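Local coordinates for ABC transporter periplasmic-binding protein YtfQ (Mycobacterium smegmatis, PDB 6HB0) that probably binds a sugar, likely L-arabinofuranose, as the periplasmic solute-binding component of a mycobacterial ABC transporter, at residues 124-129 and 158-163; 181-186 and 199-204; 225-230 and 254-259; 250-253 and 259-262. All coordinates share one frame; numbering follows the deposited sequence.

Contact 1: 124-129 and 158-163; sequences ADFIEE and GADPAI. With ZN (zinc ion), chain F; ZN (zinc ion), chain I.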
loop_
_atom_site.group_PDB
_atom_site.type_symbol
_atom_site.label_atom_id
_atom_site.label_comp_id
_atom_site.label_asym_id
_atom_site.label_seq_id
_atom_site.Cartn_x
_atom_site.Cartn_y
_atom_site.Cartn_z
ATOM N N ALA A 124 2.952 -1.203 4.578
ATOM C CA ALA A 124 3.409 -0.518 3.389
ATOM C C ALA A 124 3.974 0.840 3.746
ATOM O O ALA A 124 3.615 1.408 4.772
ATOM C CB ALA A 124 2.286 -0.354 2.387
ATOM N N ASP A 125 4.877 1.319 2.893
ATOM C CA ASP A 125 5.483 2.623 3.006
ATOM C C ASP A 125 4.996 3.603 1.911
ATOM O O ASP A 125 5.479 3.583 0.759
ATOM C CB ASP A 125 6.970 2.434 2.854
ATOM C CG ASP A 125 7.786 3.686 3.235
ATOM O OD1 ASP A 125 7.244 4.812 3.286
ATOM O OD2 ASP A 125 8.998 3.517 3.450
ATOM N N PHE A 126 4.081 4.497 2.261
ATOM C CA PHE A 126 3.509 5.378 1.252
ATOM C C PHE A 126 4.461 6.482 0.793
ATOM O O PHE A 126 4.356 6.946 -0.350
ATOM C CB PHE A 126 2.254 6.026 1.800
ATOM C CG PHE A 126 1.206 5.045 2.232
ATOM C CD1 PHE A 126 0.816 4.001 1.401
ATOM C CD2 PHE A 126 0.607 5.162 3.484
ATOM C CE1 PHE A 126 -0.165 3.119 1.784
ATOM C CE2 PHE A 126 -0.349 4.259 3.892
ATOM C CZ PHE A 126 -0.749 3.261 3.028
ATOM N N ILE A 127 5.363 6.920 1.663
ATOM C CA ILE A 127 6.368 7.913 1.275
ATOM C C ILE A 127 7.222 7.289 0.190
ATOM O O ILE A 127 7.469 7.882 -0.825
ATOM C CB ILE A 127 7.246 8.358 2.462
ATOM C CG1 ILE A 127 6.416 9.093 3.505
ATOM C CG2 ILE A 127 8.423 9.199 1.955
ATOM C CD1 ILE A 127 7.178 9.468 4.740
ATOM N N GLU A 128 7.658 6.053 0.428
ATOM C CA GLU A 128 8.456 5.320 -0.542
ATOM C C GLU A 128 7.748 5.218 -1.893
ATOM O O GLU A 128 8.386 5.372 -2.927
ATOM C CB GLU A 128 8.811 3.950 0.034
ATOM C CG GLU A 128 9.496 2.986 -0.907
ATOM C CD GLU A 128 8.680 1.708 -1.032
ATOM O OE1 GLU A 128 7.882 1.594 -2.005
ATOM O OE2 GLU A 128 8.751 0.858 -0.095
ATOM N N GLU A 129 6.443 4.969 -1.923
ATOM C CA GLU A 129 5.696 4.967 -3.180
ATOM C C GLU A 129 5.832 6.270 -3.956
ATOM O O GLU A 129 6.141 6.262 -5.142
ATOM C CB GLU A 129 4.182 4.680 -2.993
ATOM C CG GLU A 129 3.895 3.223 -2.571
ATOM C CD GLU A 129 2.405 2.957 -2.314
ATOM O OE1 GLU A 129 1.735 3.864 -1.722
ATOM O OE2 GLU A 129 1.920 1.834 -2.699
ATOM N N GLY A 158 -5.634 15.200 3.763
ATOM C CA GLY A 158 -5.408 14.634 5.080
ATOM C C GLY A 158 -5.251 13.126 5.185
ATOM O O GLY A 158 -4.852 12.621 6.245
ATOM N N ALA A 159 -5.546 12.382 4.120
ATOM C CA ALA A 159 -5.417 10.913 4.205
ATOM C C ALA A 159 -3.953 10.556 4.295
ATOM O O ALA A 159 -3.122 11.195 3.647
ATOM C CB ALA A 159 -6.045 10.216 3.012
ATOM N N ASP A 160 -3.616 9.583 5.135
ATOM C CA ASP A 160 -2.231 9.271 5.402
ATOM C C ASP A 160 -1.451 8.998 4.105
ATOM O O ASP A 160 -0.403 9.578 3.902
ATOM C CB ASP A 160 -2.153 8.107 6.401
ATOM C CG ASP A 160 -0.754 7.622 6.597
ATOM O OD1 ASP A 160 0.093 8.462 6.942
ATOM O OD2 ASP A 160 -0.496 6.421 6.408
ATOM N N PRO A 161 -1.959 8.137 3.210
ATOM C CA PRO A 161 -1.233 7.884 1.945
ATOM C C PRO A 161 -1.163 9.095 1.034
ATOM O O PRO A 161 -0.216 9.210 0.274
ATOM C CB PRO A 161 -2.053 6.795 1.258
ATOM C CG PRO A 161 -3.416 6.894 1.891
ATOM C CD PRO A 161 -3.114 7.249 3.336
ATOM N N ALA A 162 -2.154 9.977 1.094
ATOM C CA ALA A 162 -2.092 11.214 0.299
ATOM C C ALA A 162 -0.962 12.176 0.752
ATOM O O ALA A 162 -0.186 12.662 -0.070
ATOM C CB ALA A 162 -3.440 11.923 0.298
ATOM N N ILE A 163 -0.851 12.401 2.055
ATOM C CA ILE A 163 0.166 13.238 2.649
ATOM C C ILE A 163 1.539 12.627 2.345
ATOM O O ILE A 163 2.484 13.318 1.912
ATOM C CB ILE A 163 -0.017 13.347 4.183
ATOM C CG1 ILE A 163 -1.283 14.149 4.498
ATOM C CG2 ILE A 163 1.228 13.887 4.866
ATOM C CD1 ILE A 163 -1.590 14.319 5.969
HETATM ZN ZN ZN F . 7.689 -0.778 -0.406
HETATM ZN ZN ZN I . 2.212 8.085 7.146
HETATM O O HOH W 1 1.973 6.106 6.891
HETATM O O HOH W 2 8.785 -1.875 0.892
HETATM O O HOH W 3 2.593 10.131 7.886
HETATM O O HOH W 4 4.348 8.233 7.879
#
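F126 sets its CG anti to its own carbonyl carbon (chi1 -58°), which sends the ring toward the start of helix 160-173. D160 has CG anti to the backbone N, and its carboxylate swings round to the edge of that ring. P161 takes the face. Its CB lies 3.8 Å from the centroid of the F126 ring and only 9° off the ring normal, a CH-pi contact over the centre. The two side chains run alongside each other and point the same way. D160 OD2 lies at the ring edge, near its plane, 3.3 Å from F126 CE2. The carboxylate is turned 70° to the ring. The other oxygen, D160 OD1, binds a zinc ion at 2.2 Å, and D164 adds a second protein ligand. A water on the same metal donates to D160 OD2, so both carboxylate oxygens are engaged. On the other helix D125 is the N-cap and accepts from E128 N at its OD1, a nearly straight bond met from above the carboxylate plane. E128 OE2 binds a different zinc ion at 2.0 Å, together with C263 and D292. R34 and R165 form salt bridges to E129 beside the ring. Two helix N-termini thus meet through an aromatic-proline contact within the periplasmic binding protein fold, each carrying a zinc ligand in its first turn.

Contact 2: 181-186 and 199-204; sequences IVASQT and EAFLKS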
loop_
_atom_site.group_PDB
_atom_site.type_symbol
_atom_site.label_atom_id
_atom_site.label_comp_id
_atom_site.label_asym_id
_atom_site.label_seq_id
_atom_site.Cartn_x
_atom_site.Cartn_y
_atom_site.Cartn_z
ATOM N N ILE A 181 6.521 20.911 -9.981
ATOM C CA ILE A 181 5.115 20.701 -9.839
ATOM C C ILE A 181 4.374 22.040 -10.037
ATOM O O ILE A 181 4.468 22.907 -9.193
ATOM C CB ILE A 181 4.804 20.120 -8.484
ATOM C CG1 ILE A 181 5.494 18.742 -8.352
ATOM C CG2 ILE A 181 3.275 20.024 -8.315
ATOM C CD1 ILE A 181 5.534 18.258 -6.922
ATOM N N VAL A 182 3.633 22.160 -11.128
ATOM C CA VAL A 182 2.986 23.441 -11.468
ATOM C C VAL A 182 1.531 23.480 -11.015
ATOM O O VAL A 182 0.908 24.521 -11.030
ATOM C CB VAL A 182 3.125 23.803 -12.975
ATOM C CG1 VAL A 182 4.590 24.044 -13.326
ATOM C CG2 VAL A 182 2.491 22.755 -13.877
ATOM N N ALA A 183 0.963 22.341 -10.661
ATOM C CA ALA A 183 -0.382 22.318 -10.063
ATOM C C ALA A 183 -0.538 21.029 -9.292
ATOM O O ALA A 183 0.021 20.000 -9.694
ATOM C CB ALA A 183 -1.450 22.424 -11.129
ATOM N N SER A 184 -1.268 21.099 -8.180
ATOM C CA SER A 184 -1.431 19.977 -7.289
ATOM C C SER A 184 -2.767 20.152 -6.577
ATOM O O SER A 184 -3.019 21.189 -5.982
ATOM C CB SER A 184 -0.301 19.909 -6.312
ATOM O OG SER A 184 -0.233 18.624 -5.708
ATOM N N GLN A 185 -3.668 19.188 -6.738
ATOM C CA GLN A 185 -5.006 19.332 -6.202
ATOM C C GLN A 185 -5.604 17.958 -5.915
ATOM O O GLN A 185 -5.327 17.016 -6.635
ATOM C CB GLN A 185 -5.851 20.101 -7.212
ATOM C CG GLN A 185 -7.271 20.357 -6.785
ATOM C CD GLN A 185 -7.980 21.351 -7.676
ATOM O OE1 GLN A 185 -7.345 22.211 -8.279
ATOM N NE2 GLN A 185 -9.302 21.224 -7.777
ATOM N N THR A 186 -6.428 17.862 -4.870
ATOM C CA THR A 186 -7.064 16.605 -4.556
ATOM C C THR A 186 -8.067 16.162 -5.598
ATOM O O THR A 186 -8.930 16.948 -6.038
ATOM C CB THR A 186 -7.752 16.632 -3.147
ATOM O OG1 THR A 186 -8.259 15.308 -2.860
ATOM C CG2 THR A 186 -8.885 17.646 -3.112
ATOM N N GLU A 199 -9.197 18.000 -15.957
ATOM C CA GLU A 199 -9.830 19.000 -16.857
ATOM C C GLU A 199 -9.418 20.380 -16.418
ATOM O O GLU A 199 -9.032 21.218 -17.232
ATOM C CB GLU A 199 -11.374 18.905 -16.864
ATOM C CG GLU A 199 -11.969 17.697 -17.600
ATOM C CD GLU A 199 -13.416 17.365 -17.137
ATOM O OE1 GLU A 199 -14.078 18.229 -16.473
ATOM O OE2 GLU A 199 -13.902 16.237 -17.428
ATOM N N ALA A 200 -9.480 20.628 -15.117
ATOM C CA ALA A 200 -9.109 21.926 -14.584
ATOM C C ALA A 200 -7.645 22.249 -14.886
ATOM O O ALA A 200 -7.312 23.371 -15.200
ATOM C CB ALA A 200 -9.331 21.978 -13.090
ATOM N N PHE A 201 -6.766 21.267 -14.731
ATOM C CA PHE A 201 -5.350 21.468 -14.976
ATOM C C PHE A 201 -5.105 21.819 -16.462
ATOM O O PHE A 201 -4.261 22.662 -16.772
ATOM C CB PHE A 201 -4.549 20.205 -14.644
ATOM C CG PHE A 201 -4.378 19.912 -13.187
ATOM C CD1 PHE A 201 -4.612 20.863 -12.204
ATOM C CD2 PHE A 201 -3.904 18.677 -12.797
ATOM C CE1 PHE A 201 -4.365 20.611 -10.887
ATOM C CE2 PHE A 201 -3.686 18.404 -11.463
ATOM C CZ PHE A 201 -3.888 19.384 -10.511
ATOM N N LEU A 202 -5.756 21.101 -17.353
ATOM C CA LEU A 202 -5.659 21.324 -18.793
ATOM C C LEU A 202 -6.113 22.747 -19.172
ATOM O O LEU A 202 -5.619 23.317 -20.137
ATOM C CB LEU A 202 -6.483 20.306 -19.566
ATOM C CG LEU A 202 -5.898 18.869 -19.590
ATOM C CD1 LEU A 202 -6.994 17.857 -19.940
ATOM C CD2 LEU A 202 -4.716 18.731 -20.529
ATOM N N LYS A 203 -7.049 23.299 -18.416
ATOM C CA LYS A 203 -7.501 24.670 -18.631
ATOM C C LYS A 203 -6.538 25.704 -18.080
ATOM O O LYS A 203 -6.314 26.716 -18.723
ATOM C CB LYS A 203 -8.908 24.889 -18.039
ATOM C CG LYS A 203 -10.012 24.464 -18.982
ATOM C CD LYS A 203 -11.339 24.287 -18.251
ATOM C CE LYS A 203 -12.339 23.497 -19.090
ATOM N NZ LYS A 203 -13.167 22.599 -18.243
ATOM N N SER A 204 -5.961 25.440 -16.909
ATOM C CA SER A 204 -5.163 26.415 -16.178
ATOM C C SER A 204 -3.664 26.366 -16.527
ATOM O O SER A 204 -2.941 27.303 -16.267
ATOM C CB SER A 204 -5.312 26.175 -14.680
ATOM O OG SER A 204 -4.497 25.082 -14.283
#
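Strand 181-186 and helix 199-204 run nearly antiparallel, at 150° between their N-to-C directions, with 9.9 Å between the axes at closest approach. A183 and F201 have the nearest CA atoms. F201 carries the helix side of the contact. Its CG stands anti to the carbonyl carbon (chi1 -74°), and the far end of the ring reaches across to the strand. The methyl of A183 points at the helix and meets this end obliquely. A183 CB is 3.4 Å from F201 CE1, a tight apolar contact, and 3.7 Å from F201 CD1. The tip of the ring then lies against the strand backbone. F201 CZ is 3.8 Å from Q185 N, which sits at the ring edge near its plane. S184 N is almost as near, but at an oblique angle. Q185 adds the root of its side chain, with CB 3.9 Å from F201 CZ. Beyond CG the Q185 chain is extended, and the residue is exposed. S184 points away from the helix, and its OG is hydrogen-bonded to E154. No hydrogen bond joins the two segments, so the join is made by packing. Strand 179-186 is an outermost strand of its sheet within the chain and pairs with strand 148-154, through bonds such as those of A183 and Q185 with Q152. The F201 ring also touches V151 and L153 of that strand. Helix 191-204 therefore packs over both strands, while I181 and S184 touch helix 160-173.

Contact 3: 225-230 and 254-259; sequences AIEAAG and DGKFNY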
loop_
_atom_site.group_PDB
_atom_site.type_symbol
_atom_site.label_atom_id
_atom_site.label_comp_id
_atom_site.label_asym_id
_atom_site.label_seq_id
_atom_site.Cartn_x
_atom_site.Cartn_y
_atom_site.Cartn_z
ATOM N N ALA A 225 -9.683 12.545 -19.391
ATOM C CA ALA A 225 -9.730 13.994 -19.602
ATOM C C ALA A 225 -8.751 14.391 -20.689
ATOM O O ALA A 225 -9.035 15.269 -21.510
ATOM C CB ALA A 225 -9.424 14.752 -18.325
ATOM N N ILE A 226 -7.602 13.744 -20.678
ATOM C CA ILE A 226 -6.568 14.016 -21.650
ATOM C C ILE A 226 -7.064 13.645 -23.033
ATOM O O ILE A 226 -6.884 14.422 -23.982
ATOM C CB ILE A 226 -5.251 13.265 -21.292
ATOM C CG1 ILE A 226 -4.678 13.871 -20.036
ATOM C CG2 ILE A 226 -4.183 13.464 -22.377
ATOM C CD1 ILE A 226 -3.617 13.059 -19.370
ATOM N N GLU A 227 -7.695 12.483 -23.155
ATOM C CA GLU A 227 -8.305 12.058 -24.392
ATOM C C GLU A 227 -9.409 13.030 -24.847
ATOM O O GLU A 227 -9.466 13.403 -26.011
ATOM C CB GLU A 227 -8.845 10.625 -24.275
ATOM C CG GLU A 227 -7.742 9.585 -24.357
ATOM C CD GLU A 227 -8.144 8.132 -24.036
ATOM O OE1 GLU A 227 -9.095 7.847 -23.276
ATOM O OE2 GLU A 227 -7.424 7.249 -24.514
ATOM N N ALA A 228 -10.279 13.463 -23.938
ATOM C CA ALA A 228 -11.380 14.348 -24.335
ATOM C C ALA A 228 -10.840 15.680 -24.862
ATOM O O ALA A 228 -11.417 16.275 -25.747
ATOM C CB ALA A 228 -12.351 14.558 -23.183
ATOM N N ALA A 229 -9.700 16.118 -24.339
ATOM C CA ALA A 229 -9.039 17.323 -24.818
ATOM C C ALA A 229 -8.305 17.097 -26.143
ATOM O O ALA A 229 -7.555 17.977 -26.577
ATOM C CB ALA A 229 -8.062 17.836 -23.770
ATOM N N GLY A 230 -8.511 15.934 -26.765
ATOM C CA GLY A 230 -7.846 15.588 -28.021
ATOM C C GLY A 230 -6.349 15.381 -27.896
ATOM O O GLY A 230 -5.637 15.495 -28.868
ATOM N N ASP A 254 -1.669 -0.780 -22.541
ATOM C CA ASP A 254 -2.143 -0.029 -23.703
ATOM C C ASP A 254 -1.300 1.229 -24.045
ATOM O O ASP A 254 -1.643 1.921 -24.994
ATOM C CB ASP A 254 -3.603 0.401 -23.527
ATOM C CG ASP A 254 -4.577 -0.779 -23.423
ATOM O OD1 ASP A 254 -4.190 -1.933 -23.727
ATOM O OD2 ASP A 254 -5.732 -0.547 -23.017
ATOM N N GLY A 255 -0.262 1.540 -23.273
ATOM C CA GLY A 255 0.552 2.748 -23.493
ATOM C C GLY A 255 -0.098 4.068 -23.062
ATOM O O GLY A 255 0.406 5.100 -23.357
ATOM N N LYS A 256 -1.162 4.029 -22.298
ATOM C CA LYS A 256 -1.855 5.253 -21.846
ATOM C C LYS A 256 -1.341 5.749 -20.496
ATOM O O LYS A 256 -1.519 6.905 -20.186
ATOM C CB LYS A 256 -3.336 4.978 -21.786
ATOM C CG LYS A 256 -3.827 4.592 -23.168
ATOM C CD LYS A 256 -5.331 4.644 -23.217
ATOM C CE LYS A 256 -5.836 4.408 -24.620
ATOM N NZ LYS A 256 -7.305 4.569 -24.554
ATOM N N PHE A 257 -0.786 4.855 -19.683
ATOM C CA PHE A 257 0.047 5.213 -18.540
ATOM C C PHE A 257 1.482 4.882 -18.973
ATOM O O PHE A 257 1.700 4.145 -19.927
ATOM C CB PHE A 257 -0.243 4.348 -17.306
ATOM C CG PHE A 257 -1.457 4.707 -16.509
ATOM C CD1 PHE A 257 -2.467 5.502 -16.997
ATOM C CD2 PHE A 257 -1.610 4.140 -15.242
ATOM C CE1 PHE A 257 -3.588 5.764 -16.219
ATOM C CE2 PHE A 257 -2.704 4.411 -14.457
ATOM C CZ PHE A 257 -3.695 5.218 -14.945
ATOM N N ASN A 258 2.465 5.433 -18.271
ATOM C CA ASN A 258 3.866 5.149 -18.535
ATOM C C ASN A 258 4.549 4.386 -17.444
ATOM O O ASN A 258 5.529 3.675 -17.695
ATOM C CB ASN A 258 4.578 6.476 -18.792
ATOM C CG ASN A 258 3.916 7.247 -19.935
ATOM O OD1 ASN A 258 2.934 7.944 -19.729
ATOM N ND2 ASN A 258 4.392 7.033 -21.151
ATOM N N TYR A 259 4.080 4.528 -16.192
ATOM C CA TYR A 259 4.743 3.853 -15.101
ATOM C C TYR A 259 3.787 3.718 -13.912
ATOM O O TYR A 259 3.016 4.660 -13.591
ATOM C CB TYR A 259 5.984 4.616 -14.699
ATOM C CG TYR A 259 6.998 3.839 -13.887
ATOM C CD1 TYR A 259 7.681 2.754 -14.443
ATOM C CD2 TYR A 259 7.290 4.191 -12.587
ATOM C CE1 TYR A 259 8.610 2.032 -13.696
ATOM C CE2 TYR A 259 8.226 3.486 -11.847
ATOM C CZ TYR A 259 8.884 2.422 -12.438
ATOM O OH TYR A 259 9.777 1.765 -11.681
#
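E227 and K256 meet in a salt bridge, the sole direct contact of the two segments. K256 NZ donates to E227 OE2 at 2.7 Å. The bond uses the syn lone pair of OE2, on the side of the other carboxylate oxygen. E227 OE1 stays 3.9 Å from K256 NZ, so one oxygen does the work. The methylene K256 CE follows NZ and lies 3.3 Å from E227 OE2. The two side chains cross at about a right angle. Both are extended beyond CG, and this reach spans backbones whose nearest CA atoms, those of E227 and K256, are 9.7 Å apart. The lysine chain is nearly straight to its tip (chi4 -176°). One step out, E227 sits in the last turn of helix 216-228. That helix ends in a Schellman motif with G230 at positive phi, where G230 N bonds to E227 O. K256 follows another helix end, where G255 also has positive phi and forms a Schellman motif. Both charged residues thus lie beside helix C-termini. Around them, K256 touches M223, E227 touches P233, and the next residue, F257, packs on L220, I239 and A241. The pair lies at the surface and joins a helix end to the loop before strand 259-263. A single charged bond with little buried area is consistent with a modest, solvent-screened electrostatic tie.

Contact 4: 250-253 and 259-262; sequences QALA and YIVE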
loop_
_atom_site.group_PDB
_atom_site.type_symbol
_atom_site.label_atom_id
_atom_site.label_comp_id
_atom_site.label_asym_id
_atom_site.label_seq_id
_atom_site.Cartn_x
_atom_site.Cartn_y
_atom_site.Cartn_z
ATOM N N GLN A 250 -3.726 -2.347 -17.151
ATOM C CA GLN A 250 -4.267 -2.417 -18.483
ATOM C C GLN A 250 -3.977 -1.129 -19.263
ATOM O O GLN A 250 -3.541 -1.160 -20.423
ATOM C CB GLN A 250 -5.777 -2.722 -18.488
ATOM C CG GLN A 250 -6.350 -2.912 -19.900
ATOM C CD GLN A 250 -5.713 -4.087 -20.617
ATOM O OE1 GLN A 250 -5.729 -5.210 -20.133
ATOM N NE2 GLN A 250 -5.065 -3.811 -21.719
ATOM N N ALA A 251 -4.202 0.002 -18.626
ATOM C CA ALA A 251 -3.815 1.313 -19.220
ATOM C C ALA A 251 -2.346 1.395 -19.579
ATOM O O ALA A 251 -1.967 1.875 -20.640
ATOM C CB ALA A 251 -4.188 2.438 -18.272
ATOM N N LEU A 252 -1.509 0.896 -18.697
ATOM C CA LEU A 252 -0.089 0.872 -18.907
ATOM C C LEU A 252 0.294 -0.034 -20.072
ATOM O O LEU A 252 1.099 0.332 -20.918
ATOM C CB LEU A 252 0.576 0.439 -17.598
ATOM C CG LEU A 252 2.042 0.293 -17.470
ATOM C CD1 LEU A 252 2.698 1.581 -17.837
ATOM C CD2 LEU A 252 2.395 -0.128 -16.059
ATOM N N ALA A 253 -0.296 -1.219 -20.113
ATOM C CA ALA A 253 -0.092 -2.131 -21.227
ATOM C C ALA A 253 -0.561 -1.517 -22.557
ATOM O O ALA A 253 0.113 -1.669 -23.551
ATOM C CB ALA A 253 -0.785 -3.456 -20.955
ATOM N N TYR A 259 4.080 4.528 -16.192
ATOM C CA TYR A 259 4.743 3.853 -15.101
ATOM C C TYR A 259 3.787 3.718 -13.912
ATOM O O TYR A 259 3.016 4.660 -13.591
ATOM C CB TYR A 259 5.984 4.616 -14.699
ATOM C CG TYR A 259 6.998 3.839 -13.887
ATOM C CD1 TYR A 259 7.681 2.754 -14.443
ATOM C CD2 TYR A 259 7.290 4.191 -12.587
ATOM C CE1 TYR A 259 8.610 2.032 -13.696
ATOM C CE2 TYR A 259 8.226 3.486 -11.847
ATOM C CZ TYR A 259 8.884 2.422 -12.438
ATOM O OH TYR A 259 9.777 1.765 -11.681
ATOM N N ILE A 260 3.841 2.540 -13.267
ATOM C CA ILE A 260 3.108 2.279 -12.045
ATOM C C ILE A 260 4.048 1.781 -10.957
ATOM O O ILE A 260 4.970 1.000 -11.217
ATOM C CB ILE A 260 2.002 1.277 -12.310
ATOM C CG1 ILE A 260 0.886 1.917 -13.102
ATOM C CG2 ILE A 260 1.422 0.740 -10.991
ATOM C CD1 ILE A 260 -0.109 0.887 -13.601
ATOM N N VAL A 261 3.846 2.263 -9.736
ATOM C CA VAL A 261 4.553 1.784 -8.569
ATOM C C VAL A 261 3.554 1.320 -7.529
ATOM O O VAL A 261 2.419 1.831 -7.480
ATOM C CB VAL A 261 5.482 2.856 -7.931
ATOM C CG1 VAL A 261 6.558 3.252 -8.918
ATOM C CG2 VAL A 261 4.710 4.058 -7.511
ATOM N N GLU A 262 3.965 0.400 -6.670
ATOM C CA GLU A 262 3.149 0.002 -5.518
ATOM C C GLU A 262 4.047 -0.522 -4.472
ATOM O O GLU A 262 5.007 -1.214 -4.792
ATOM C CB GLU A 262 2.136 -1.066 -5.893
ATOM C CG GLU A 262 1.225 -1.426 -4.728
ATOM C CD GLU A 262 0.202 -2.498 -5.031
ATOM O OE1 GLU A 262 -0.420 -2.399 -6.097
ATOM O OE2 GLU A 262 -0.021 -3.416 -4.175
#
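L252 fills the tight part of this contact by dividing its two methyls between I260 and the backbone of Y259. CD2 faces the I260 side chain, with L252 CD2 3.7 Å from I260 CD1 and 3.9 Å from I260 CG1. CD1 turns to the start of the strand, where L252 CD1 lies 3.6 Å from Y259 N. The leucine has CG anti to the backbone N (chi1 179°), which carries the fork toward the strand. I260 points toward the helix. Its CG1 is anti to its carbonyl carbon (chi1 -73°), and the extended chi2 carries CD1 on to L252. The two side chains meet at a slant, and I260 CD1 also reaches L252 CB at 4.1 Å. Both residues are buried. Their side-chain contact is apolar, and no hydrogen bond joins the two segments. F257, F295 and A300 touch L252 as well. The looser side is different. Y259 starts its side chain away from the helix; its ring stacks with that of W136, and it offers mainly backbone to L252. Q250, partly exposed, bonds through NE2 to D254 OD1 and touches L304 of helix 297-319. E262, at the far end of the strand segment, is partly exposed and bonds to the backbone N of A244 and to N264. Strand 259-263 pairs parallel with strand 238-242 and antiparallel with strand 292-295. Helix 246-253 is the crossover helix of the beta-alpha-beta unit 238-242, 246-253, 259-263, and L252 on I260 is its helix-on-sheet packing in the periplasmic binding protein fold.

How the contacts relate
All four contacts lie in the lobe built on the mixed sheet. Contact 1 lies nearest the chain centre, about 8 Å from it, and holds ligands of two zinc ions. It touches contact 4, where E129 OE2 is 3.6 Å from E262 CA. Contacts 3 and 4 share Y259, and K256 N lies 2.8 Å from A251 O, a probable hydrogen bond that ties loop to helix. Contacts 2 and 3 meet through L202, whose CD1 is 3.7 Å from A225 O. Contact 2 lies away from the annotated sites, about 25 Å from the chain centre. Contacts 2 and 4 reach the same sheet, but their centres are about 21 Å apart.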